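Local coordinates for protein cysteine hydrolase (Staphylococcus aureus, PDB 6KUA) that hydrolyses nicotinamide to nicotinic acid and ammonia, as a nicotinamidase of the isochorismatase-like cysteine hydrolase family, at residues V8-S12 with Y13-A17; D108-G112 with T113-S117; K165-E168 with W169-H173. All coordinates share one frame; numbering follows the deposited sequence.

Interaction 1. Residues V8-S12 with Y13-A17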
ATOM      1  N   VAL A   8     -11.293 -16.914  -5.184  1.00 19.47           N
ATOM      2  CA  VAL A   8     -10.872 -18.313  -5.278  1.00 23.06           C
ATOM      3  C   VAL A   8      -9.352 -18.334  -5.313  1.00 21.17           C
ATOM      4  O   VAL A   8      -8.738 -17.990  -6.329  1.00 20.55           O
ATOM      5  CB  VAL A   8     -11.467 -19.010  -6.505  1.00 19.83           C
ATOM      6  CG1 VAL A   8     -11.035 -20.483  -6.541  1.00 21.94           C
ATOM      7  CG2 VAL A   8     -12.982 -18.871  -6.480  1.00 21.90           C
ATOM      8  N   VAL A   9      -8.746 -18.742  -4.202  1.00 22.66           N
ATOM      9  CA  VAL A   9      -7.306 -18.602  -3.991  1.00 22.32           C
ATOM     10  C   VAL A   9      -6.600 -19.913  -4.332  1.00 26.17           C
ATOM     11  O   VAL A   9      -6.866 -20.957  -3.721  1.00 24.61           O
ATOM     12  CB  VAL A   9      -7.002 -18.167  -2.549  1.00 24.73           C
ATOM     13  CG1 VAL A   9      -5.511 -17.944  -2.365  1.00 26.75           C
ATOM     14  CG2 VAL A   9      -7.774 -16.890  -2.217  1.00 20.08           C
ATOM     15  N   ASP A  10      -5.718 -19.843  -5.337  1.00 23.96           N
ATOM     16  CA  ASP A  10      -4.703 -20.862  -5.644  1.00 34.21           C
ATOM     17  C   ASP A  10      -5.259 -22.280  -5.756  1.00 33.55           C
ATOM     18  O   ASP A  10      -4.651 -23.246  -5.283  1.00 32.11           O
ATOM     19  CB  ASP A  10      -3.571 -20.810  -4.621  1.00 32.49           C
ATOM     20  CG  ASP A  10      -2.574 -19.737  -4.946  1.00 39.21           C
ATOM     21  OD1 ASP A  10      -2.093 -19.714  -6.103  1.00 41.01           O
ATOM     22  OD2 ASP A  10      -2.290 -18.896  -4.066  1.00 42.77           O
ATOM     23  N   TYR A  11      -6.400 -22.428  -6.430  1.00 32.29           N
ATOM     24  CA  TYR A  11      -6.995 -23.754  -6.597  1.00 30.09           C
ATOM     25  C   TYR A  11      -6.488 -24.420  -7.878  1.00 33.65           C
ATOM     26  O   TYR A  11      -7.245 -24.751  -8.787  1.00 33.82           O
ATOM     27  CB  TYR A  11      -8.513 -23.665  -6.590  1.00 28.88           C
ATOM     28  CG  TYR A  11      -9.122 -24.984  -6.211  1.00 31.51           C
ATOM     29  CD1 TYR A  11      -9.077 -25.426  -4.900  1.00 30.60           C
ATOM     30  CD2 TYR A  11      -9.685 -25.816  -7.172  1.00 35.99           C
ATOM     31  CE1 TYR A  11      -9.607 -26.639  -4.539  1.00 35.63           C
ATOM     32  CE2 TYR A  11     -10.216 -27.044  -6.828  1.00 37.46           C
ATOM     33  CZ  TYR A  11     -10.174 -27.447  -5.508  1.00 39.74           C
ATOM     34  OH  TYR A  11     -10.707 -28.651  -5.141  1.00 39.34           O
ATOM     35  N   SER A  12      -5.176 -24.616  -7.928  1.00 37.09           N
ATOM     36  CA  SER A  12      -4.489 -25.105  -9.113  1.00 42.33           C
ATOM     37  C   SER A  12      -4.125 -26.577  -8.978  1.00 43.18           C
ATOM     38  O   SER A  12      -4.055 -27.130  -7.875  1.00 39.86           O
ATOM     39  CB  SER A  12      -3.219 -24.299  -9.373  1.00 42.61           C
ATOM     40  OG  SER A  12      -2.194 -24.706  -8.492  1.00 41.10           O
ATOM     41  N   TYR A  13      -3.876 -27.198 -10.136  1.00 41.53           N
ATOM     42  CA  TYR A  13      -3.456 -28.596 -10.187  1.00 47.66           C
ATOM     43  C   TYR A  13      -2.228 -28.848  -9.308  1.00 49.45           C
ATOM     44  O   TYR A  13      -2.175 -29.841  -8.572  1.00 48.77           O
ATOM     45  CB  TYR A  13      -3.186 -28.981 -11.648  1.00 57.94           C
ATOM     46  CG  TYR A  13      -2.795 -30.429 -11.911  1.00 63.71           C
ATOM     47  CD1 TYR A  13      -3.765 -31.409 -12.122  1.00 65.26           C
ATOM     48  CD2 TYR A  13      -1.455 -30.806 -11.987  1.00 63.67           C
ATOM     49  CE1 TYR A  13      -3.412 -32.730 -12.378  1.00 65.40           C
ATOM     50  CE2 TYR A  13      -1.090 -32.126 -12.243  1.00 69.08           C
ATOM     51  CZ  TYR A  13      -2.072 -33.083 -12.437  1.00 71.60           C
ATOM     52  OH  TYR A  13      -1.713 -34.392 -12.687  1.00 67.80           O
ATOM     53  N   ASP A  14      -1.240 -27.949  -9.352  1.00 51.52           N
ATOM     54  CA  ASP A  14      -0.006 -28.159  -8.596  1.00 52.69           C
ATOM     55  C   ASP A  14      -0.247 -28.191  -7.092  1.00 54.39           C
ATOM     56  O   ASP A  14       0.499 -28.857  -6.366  1.00 55.96           O
ATOM     57  CB  ASP A  14       1.018 -27.074  -8.935  1.00 54.90           C
ATOM     58  CG  ASP A  14       1.974 -27.502 -10.027  1.00 63.41           C
ATOM     59  OD1 ASP A  14       2.014 -28.714 -10.340  1.00 66.38           O
ATOM     60  OD2 ASP A  14       2.682 -26.627 -10.577  1.00 67.38           O
ATOM     61  N   PHE A  15      -1.273 -27.480  -6.602  1.00 48.72           N
ATOM     62  CA  PHE A  15      -1.572 -27.464  -5.176  1.00 48.96           C
ATOM     63  C   PHE A  15      -2.575 -28.528  -4.757  1.00 48.24           C
ATOM     64  O   PHE A  15      -2.598 -28.898  -3.578  1.00 50.80           O
ATOM     65  CB  PHE A  15      -2.122 -26.093  -4.744  1.00 48.00           C
ATOM     66  CG  PHE A  15      -1.065 -25.045  -4.538  1.00 53.31           C
ATOM     67  CD1 PHE A  15      -0.079 -25.215  -3.580  1.00 57.65           C
ATOM     68  CD2 PHE A  15      -1.064 -23.883  -5.299  1.00 49.40           C
ATOM     69  CE1 PHE A  15       0.898 -24.252  -3.391  1.00 63.62           C
ATOM     70  CE2 PHE A  15      -0.086 -22.914  -5.119  1.00 53.68           C
ATOM     71  CZ  PHE A  15       0.894 -23.097  -4.162  1.00 61.23           C
ATOM     72  N   ILE A  16      -3.417 -29.011  -5.671  1.00 44.91           N
ATOM     73  CA  ILE A  16      -4.564 -29.838  -5.316  1.00 44.77           C
ATOM     74  C   ILE A  16      -4.360 -31.301  -5.701  1.00 51.77           C
ATOM     75  O   ILE A  16      -4.782 -32.200  -4.969  1.00 49.19           O
ATOM     76  CB  ILE A  16      -5.859 -29.279  -5.948  1.00 40.21           C
ATOM     77  CG1 ILE A  16      -6.062 -27.815  -5.541  1.00 36.72           C
ATOM     78  CG2 ILE A  16      -7.077 -30.105  -5.526  1.00 38.88           C
ATOM     79  CD1 ILE A  16      -6.068 -27.616  -4.049  1.00 39.52           C
ATOM     80  N   ALA A  17      -3.720 -31.558  -6.841  1.00 51.49           N
ATOM     81  CA  ALA A  17      -3.669 -32.901  -7.403  1.00 57.23           C
ATOM     82  C   ALA A  17      -2.637 -33.767  -6.689  1.00 60.43           C
ATOM     83  O   ALA A  17      -1.610 -33.277  -6.211  1.00 57.88           O
ATOM     84  CB  ALA A  17      -3.352 -32.838  -8.895  1.00 54.49           C
TER
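Ile-16 lies across the ring of Tyr-11, its CG1 standing over one face, displaced toward the rim, 3.9 Å from the ring centroid in a CH-pi contact. Its CD1 continues along the same ring to CE1 of Tyr-11 at 3.7 Å, while CG2 leans toward the hydroxyl end, so both branches of the isoleucine bear on the tyrosine. The two side chains cross at about a right angle. Tyr-11 reaches back to the short helix because its CG is anti to the backbone N (chi1 -157°); its OH is then tied to Gly-28 O, which anchors the far end of the ring.

Phe-15 leaves the helix on another side. Its CD2 comes obliquely within 3.5 Å of Ser-12 OG, and CE2 comes to 3.9 Å from Asp-10 OD1, with ring and carboxylate planes 61° apart. The carboxylate itself is held elsewhere, by a salt bridge from OD2 to Lys-104 and a hydrogen bond from Asp-54 N to OD1.

Between these side chains sits Ser-12, the N-cap of helix 13-16. Its OG accepts a long, weak bond from Phe-15 N (3.5 Å), the capping bond, and its carbonyl O takes two further weak bonds, from Phe-15 N and from Ile-16 N at 3.0 Å. Just before it, Tyr-11 is the centre of an inverse gamma turn that bends the chain away from strand 4-9.

A bound zinc ion lies about 5 Å from the Phe-15 side chain. Asp-10 directly follows strand 4-9, the central strand of the parallel sheet of this isochorismatase-like fold; in related nicotinamidases the aspartate just after this strand belongs to the catalytic triad, and Asp-10, paired with Lys-104, is consistent with that role.

Interaction 2. Residues D108-G112 with T113-S117; sequences DSFFG and TPLDS
The methyl CD2 of Leu-115 sits squarely over the Phe-110 ring, 3.5 Å from its centroid and only 10° off the ring normal. All six ring carbons therefore lie at similar distances from that one methyl, CZ among the nearest at 3.6 Å. Leu-115 gets there with CG anti to its own backbone N (chi1 179°), which sends the branch back over the loop that precedes its helix. Near the rim, Asp-116 CB comes to 4.0 Å from Phe-110 CD2. Thr-141, Ser-144 and Ala-145 of helix 137-147 also pack on the phenylalanine, and Phe-50, Leu-52 and Ile-102 of the sheet touch the leucine.

Beneath this pair the backbone is drawn together by Thr-113. Its OG1 donates to Ser-109 O (2.8 Å), approaching in the carbonyl plane on a lone pair, and accepts from Leu-115 N at 3.3 Å in an ST turn. Placing OG1 between the backbone N and the carbonyl carbon (chi1 75°) lets the hydroxyl serve both. Earlier in the loop, at Asp-108, an Asx turn adds a second, nearly straight bond: Phe-110 N donates to Asp-108 OD1 at 2.8 Å, from above the carboxylate plane. Gly-112, with positive phi, completes the type II turn from Phe-110 to Thr-113. A water lies within hydrogen-bonding distance of Phe-110 O and Thr-113 O, and accepts from Asp-116 N at 3.0 Å.

The apolar and polar halves thus divide the work between them: the methyl-on-ring contact joins the loop to helix 115-121, while one hydroxyl, donor and acceptor at once, ties Ser-109 O to the amide of Leu-115. A backbone N-H at the helix start, which has no earlier helical carbonyl to bind, is thereby satisfied by a side chain.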
ATOM      1  N   ASP A 108      -0.396 -13.350  -0.308  1.00 17.60           N
ATOM      2  CA  ASP A 108      -1.500 -12.408  -0.145  1.00 17.39           C
ATOM      3  C   ASP A 108      -2.010 -11.961  -1.510  1.00 17.24           C
ATOM      4  O   ASP A 108      -1.281 -11.331  -2.278  1.00 19.79           O
ATOM      5  CB  ASP A 108      -1.016 -11.215   0.683  1.00 19.73           C
ATOM      6  CG  ASP A 108      -2.036 -10.072   0.789  1.00 23.59           C
ATOM      7  OD1 ASP A 108      -3.193 -10.167   0.298  1.00 23.34           O
ATOM      8  OD2 ASP A 108      -1.656  -9.046   1.399  1.00 25.36           O
ATOM      9  N   SER A 109      -3.285 -12.238  -1.780  1.00 20.48           N
ATOM     10  CA  SER A 109      -3.894 -11.931  -3.073  1.00 22.74           C
ATOM     11  C   SER A 109      -3.952 -10.433  -3.367  1.00 22.35           C
ATOM     12  O   SER A 109      -4.131 -10.052  -4.533  1.00 19.74           O
ATOM     13  CB  SER A 109      -5.308 -12.511  -3.114  1.00 21.12           C
ATOM     14  OG  SER A 109      -5.292 -13.938  -3.056  1.00 22.91           O
ATOM     15  N   PHE A 110      -3.826  -9.580  -2.349  1.00 16.51           N
ATOM     16  CA  PHE A 110      -3.870  -8.136  -2.544  1.00 19.05           C
ATOM     17  C   PHE A 110      -2.493  -7.514  -2.771  1.00 23.13           C
ATOM     18  O   PHE A 110      -2.417  -6.363  -3.213  1.00 20.25           O
ATOM     19  CB  PHE A 110      -4.514  -7.448  -1.338  1.00 20.32           C
ATOM     20  CG  PHE A 110      -5.978  -7.762  -1.157  1.00 23.87           C
ATOM     21  CD1 PHE A 110      -6.384  -8.937  -0.533  1.00 16.25           C
ATOM     22  CD2 PHE A 110      -6.950  -6.875  -1.607  1.00 22.38           C
ATOM     23  CE1 PHE A 110      -7.750  -9.218  -0.348  1.00 18.55           C
ATOM     24  CE2 PHE A 110      -8.319  -7.153  -1.436  1.00 19.07           C
ATOM     25  CZ  PHE A 110      -8.713  -8.324  -0.807  1.00 18.14           C
ATOM     26  N   PHE A 111      -1.410  -8.231  -2.471  1.00 19.79           N
ATOM     27  CA  PHE A 111      -0.085  -7.623  -2.540  1.00 22.18           C
ATOM     28  C   PHE A 111       0.376  -7.489  -3.982  1.00 17.14           C
ATOM     29  O   PHE A 111       0.400  -8.468  -4.729  1.00 17.60           O
ATOM     30  CB  PHE A 111       0.927  -8.432  -1.739  1.00 20.10           C
ATOM     31  CG  PHE A 111       2.263  -7.764  -1.663  1.00 24.15           C
ATOM     32  CD1 PHE A 111       2.468  -6.709  -0.791  1.00 22.14           C
ATOM     33  CD2 PHE A 111       3.291  -8.142  -2.514  1.00 20.66           C
ATOM     34  CE1 PHE A 111       3.692  -6.067  -0.738  1.00 27.22           C
ATOM     35  CE2 PHE A 111       4.521  -7.497  -2.465  1.00 21.67           C
ATOM     36  CZ  PHE A 111       4.718  -6.469  -1.583  1.00 24.01           C
ATOM     37  N   GLY A 112       0.729  -6.270  -4.379  1.00 19.13           N
ATOM     38  CA  GLY A 112       1.205  -6.023  -5.729  1.00 21.46           C
ATOM     39  C   GLY A 112       0.207  -6.314  -6.834  1.00 23.15           C
ATOM     40  O   GLY A 112       0.606  -6.467  -7.991  1.00 21.30           O
ATOM     41  N   THR A 113      -1.081  -6.393  -6.519  1.00 20.03           N
ATOM     42  CA  THR A 113      -2.124  -6.655  -7.498  1.00 22.63           C
ATOM     43  C   THR A 113      -3.134  -5.513  -7.508  1.00 20.69           C
ATOM     44  O   THR A 113      -3.159  -4.685  -6.593  1.00 19.81           O
ATOM     45  CB  THR A 113      -2.860  -7.971  -7.203  1.00 22.05           C
ATOM     46  OG1 THR A 113      -3.738  -7.753  -6.088  1.00 17.56           O
ATOM     47  CG2 THR A 113      -1.855  -9.129  -6.917  1.00 17.60           C
ATOM     48  N   PRO A 114      -3.963  -5.423  -8.541  1.00 20.52           N
ATOM     49  CA  PRO A 114      -5.018  -4.404  -8.548  1.00 21.17           C
ATOM     50  C   PRO A 114      -6.322  -4.870  -7.894  1.00 20.83           C
ATOM     51  O   PRO A 114      -7.378  -4.275  -8.136  1.00 23.93           O
ATOM     52  CB  PRO A 114      -5.221  -4.139 -10.039  1.00 23.71           C
ATOM     53  CG  PRO A 114      -4.922  -5.471 -10.680  1.00 24.97           C
ATOM     54  CD  PRO A 114      -3.842  -6.106  -9.846  1.00 20.93           C
ATOM     55  N   LEU A 115      -6.269  -5.922  -7.074  1.00 19.42           N
ATOM     56  CA  LEU A 115      -7.503  -6.522  -6.561  1.00 19.40           C
ATOM     57  C   LEU A 115      -8.348  -5.505  -5.799  1.00 18.67           C
ATOM     58  O   LEU A 115      -9.547  -5.369  -6.052  1.00 18.92           O
ATOM     59  CB  LEU A 115      -7.182  -7.724  -5.677  1.00 21.31           C
ATOM     60  CG  LEU A 115      -8.417  -8.399  -5.063  1.00 19.41           C
ATOM     61  CD1 LEU A 115      -9.342  -8.942  -6.167  1.00 17.50           C
ATOM     62  CD2 LEU A 115      -7.983  -9.515  -4.098  1.00 20.38           C
ATOM     63  N   ASP A 116      -7.743  -4.776  -4.863  1.00 19.23           N
ATOM     64  CA  ASP A 116      -8.515  -3.825  -4.065  1.00 19.64           C
ATOM     65  C   ASP A 116      -9.184  -2.787  -4.960  1.00 23.97           C
ATOM     66  O   ASP A 116     -10.381  -2.491  -4.809  1.00 21.31           O
ATOM     67  CB  ASP A 116      -7.605  -3.164  -3.024  1.00 22.98           C
ATOM     68  CG  ASP A 116      -8.315  -2.106  -2.186  1.00 25.90           C
ATOM     69  OD1 ASP A 116      -9.493  -2.314  -1.807  1.00 23.34           O
ATOM     70  OD2 ASP A 116      -7.675  -1.062  -1.882  1.00 26.68           O
ATOM     71  N   SER A 117      -8.432  -2.236  -5.919  1.00 20.39           N
ATOM     72  CA  SER A 117      -9.014  -1.212  -6.782  1.00 26.33           C
ATOM     73  C   SER A 117     -10.118  -1.784  -7.668  1.00 23.50           C
ATOM     74  O   SER A 117     -11.110  -1.095  -7.932  1.00 26.01           O
ATOM     75  CB  SER A 117      -7.930  -0.559  -7.639  1.00 23.05           C
ATOM     76  OG  SER A 117      -7.623  -1.410  -8.720  1.00 30.96           O
TER
HETATM   77  O   HOH W   1      -4.813  -4.970  -4.092  1.00 16.58           O
HETATM   78  O   HOH W   2      -1.918  -3.284  -4.555  1.00 27.62           O

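Interaction 3. Residues K165-E168 with W169-H173; sequences KGHE and WALAH
One face of helix 164-176, an outer helix of this alpha/beta fold, brings His-167 and Leu-171 together a single turn apart. With CG anti to the backbone N (chi1 177°), the histidine swings its imidazole to where the leucine can cover it. The leucine crosses it obliquely: CG stands above one face of the imidazole, offset toward the rim, and CD1 reaches NE2 at 3.4 Å. The other ring nitrogen, ND1, is hydrogen-bonded to Thr-134 OG1, which helps set the ring's rotation. Both side chains pack on Val-159 of strand 151-160, so this face of the helix lies against the sheet.

Regular alpha-helical bonds run underneath, from Trp-169 N to Lys-165 O (2.8 Å), Ala-170 N to Gly-166 O, Leu-171 N to His-167 O and, longer, Ala-172 N to Glu-168 O (3.3 Å).

Trp-169 turns toward another subunit of the assembly. There its ring stacks on Trp-169 of the third subunit and its NE1 is hydrogen-bonded to Asp-135 OD2 of that same subunit. Within the helix, the indole also meets His-173 four residues on: Trp-169 CH2 stands 3.5 Å above the plane of the His-173 imidazole, offset toward its rim.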
ATOM      1  N   LYS A 165      -3.839 -28.688  12.314  1.00 40.75           N
ATOM      2  CA  LYS A 165      -3.752 -27.694  13.381  1.00 39.56           C
ATOM      3  C   LYS A 165      -3.836 -26.279  12.824  1.00 31.73           C
ATOM      4  O   LYS A 165      -4.500 -25.414  13.408  1.00 30.15           O
ATOM      5  CB  LYS A 165      -2.439 -27.869  14.153  1.00 40.38           C
ATOM      6  CG  LYS A 165      -2.402 -29.076  15.071  1.00 45.30           C
ATOM      7  CD  LYS A 165      -0.978 -29.440  15.455  1.00 48.24           C
ATOM      8  CE  LYS A 165       0.059 -29.071  14.378  1.00 51.82           C
ATOM      9  NZ  LYS A 165      -0.157 -29.739  13.048  1.00 53.71           N
ATOM     10  N   GLY A 166      -3.152 -26.021  11.707  1.00 31.16           N
ATOM     11  CA  GLY A 166      -3.192 -24.697  11.113  1.00 28.08           C
ATOM     12  C   GLY A 166      -4.555 -24.367  10.543  1.00 30.18           C
ATOM     13  O   GLY A 166      -5.034 -23.228  10.658  1.00 26.31           O
ATOM     14  N   HIS A 167      -5.203 -25.359   9.930  1.00 28.79           N
ATOM     15  CA  HIS A 167      -6.560 -25.169   9.444  1.00 29.78           C
ATOM     16  C   HIS A 167      -7.482 -24.712  10.569  1.00 28.41           C
ATOM     17  O   HIS A 167      -8.180 -23.693  10.447  1.00 27.97           O
ATOM     18  CB  HIS A 167      -7.061 -26.467   8.805  1.00 32.41           C
ATOM     19  CG  HIS A 167      -8.482 -26.402   8.342  1.00 32.62           C
ATOM     20  ND1 HIS A 167      -8.849 -25.842   7.134  1.00 29.97           N
ATOM     21  CD2 HIS A 167      -9.630 -26.820   8.928  1.00 30.16           C
ATOM     22  CE1 HIS A 167     -10.161 -25.921   6.994  1.00 28.04           C
ATOM     23  NE2 HIS A 167     -10.659 -26.508   8.070  1.00 34.98           N
ATOM     24  N   GLU A 168      -7.472 -25.433  11.694  1.00 29.63           N
ATOM     25  CA  GLU A 168      -8.325 -25.043  12.818  1.00 33.13           C
ATOM     26  C   GLU A 168      -7.856 -23.734  13.453  1.00 27.62           C
ATOM     27  O   GLU A 168      -8.685 -22.902  13.852  1.00 25.63           O
ATOM     28  CB  GLU A 168      -8.371 -26.165  13.862  1.00 37.60           C
ATOM     29  CG  GLU A 168      -9.145 -27.409  13.388  1.00 45.29           C
ATOM     30  CD  GLU A 168      -8.984 -28.629  14.305  1.00 60.80           C
ATOM     31  OE1 GLU A 168      -9.871 -29.518  14.269  1.00 63.33           O
ATOM     32  OE2 GLU A 168      -7.973 -28.712  15.045  1.00 57.08           O
ATOM     33  N   TRP A 169      -6.538 -23.546  13.588  1.00 28.60           N
ATOM     34  CA  TRP A 169      -6.032 -22.275  14.106  1.00 25.37           C
ATOM     35  C   TRP A 169      -6.567 -21.104  13.288  1.00 20.62           C
ATOM     36  O   TRP A 169      -7.041 -20.104  13.838  1.00 21.45           O
ATOM     37  CB  TRP A 169      -4.490 -22.242  14.105  1.00 25.20           C
ATOM     38  CG  TRP A 169      -4.054 -20.876  14.543  1.00 25.72           C
ATOM     39  CD1 TRP A 169      -3.910 -20.438  15.832  1.00 23.55           C
ATOM     40  CD2 TRP A 169      -3.828 -19.734  13.703  1.00 23.65           C
ATOM     41  NE1 TRP A 169      -3.575 -19.108  15.841  1.00 24.77           N
ATOM     42  CE2 TRP A 169      -3.520 -18.650  14.547  1.00 22.14           C
ATOM     43  CE3 TRP A 169      -3.829 -19.531  12.308  1.00 22.72           C
ATOM     44  CZ2 TRP A 169      -3.230 -17.374  14.053  1.00 18.35           C
ATOM     45  CZ3 TRP A 169      -3.556 -18.252  11.821  1.00 21.20           C
ATOM     46  CH2 TRP A 169      -3.255 -17.196  12.693  1.00 19.05           C
ATOM     47  N   ALA A 170      -6.500 -21.219  11.960  1.00 21.99           N
ATOM     48  CA  ALA A 170      -6.814 -20.085  11.093  1.00 22.06           C
ATOM     49  C   ALA A 170      -8.309 -19.787  11.080  1.00 23.08           C
ATOM     50  O   ALA A 170      -8.711 -18.617  11.027  1.00 20.50           O
ATOM     51  CB  ALA A 170      -6.277 -20.348   9.680  1.00 21.83           C
ATOM     52  N   LEU A 171      -9.152 -20.828  11.160  1.00 22.23           N
ATOM     53  CA  LEU A 171     -10.592 -20.597  11.191  1.00 22.25           C
ATOM     54  C   LEU A 171     -10.992 -19.806  12.430  1.00 23.70           C
ATOM     55  O   LEU A 171     -11.861 -18.932  12.353  1.00 18.42           O
ATOM     56  CB  LEU A 171     -11.357 -21.923  11.116  1.00 24.21           C
ATOM     57  CG  LEU A 171     -11.303 -22.674   9.772  1.00 26.55           C
ATOM     58  CD1 LEU A 171     -12.050 -23.990   9.855  1.00 31.32           C
ATOM     59  CD2 LEU A 171     -11.845 -21.839   8.618  1.00 25.25           C
ATOM     60  N   ALA A 172     -10.361 -20.090  13.581  1.00 19.60           N
ATOM     61  CA  ALA A 172     -10.657 -19.312  14.782  1.00 21.77           C
ATOM     62  C   ALA A 172     -10.081 -17.905  14.682  1.00 17.88           C
ATOM     63  O   ALA A 172     -10.716 -16.943  15.115  1.00 21.39           O
ATOM     64  CB  ALA A 172     -10.124 -20.018  16.038  1.00 20.84           C
ATOM     65  N   HIS A 173      -8.875 -17.771  14.119  1.00 23.90           N
ATOM     66  CA  HIS A 173      -8.321 -16.449  13.855  1.00 21.93           C
ATOM     67  C   HIS A 173      -9.278 -15.619  13.008  1.00 20.98           C
ATOM     68  O   HIS A 173      -9.601 -14.478  13.360  1.00 18.17           O
ATOM     69  CB  HIS A 173      -6.958 -16.576  13.169  1.00 20.05           C
ATOM     70  CG  HIS A 173      -6.223 -15.280  13.037  1.00 15.49           C
ATOM     71  ND1 HIS A 173      -5.518 -14.716  14.078  1.00 15.07           N
ATOM     72  CD2 HIS A 173      -6.090 -14.431  11.987  1.00 15.57           C
ATOM     73  CE1 HIS A 173      -4.959 -13.589  13.670  1.00 20.54           C
ATOM     74  NE2 HIS A 173      -5.302 -13.383  12.410  1.00 17.35           N
TER

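Interactions 1 and 2 are neighbours in space, with centres 19 Å apart, and they touch: Val-9 CG2 packs against Ser-109 OG at 3.9 Å. Lys-104 joins them as well, since it pairs with Asp-10 in interaction 1 and packs on Ser-109 and Thr-113 of interaction 2. The zinc ion beside interaction 1 is about 12 Å from the side chain of Ser-109. Interaction 3 stands apart, its nearest atoms about 12 Å from either of the others. It shares with interaction 2 a boundary to the third subunit, and interaction 2 also packs on the second subunit, so these two contacts face the assembly while interaction 1 stays within its own chain.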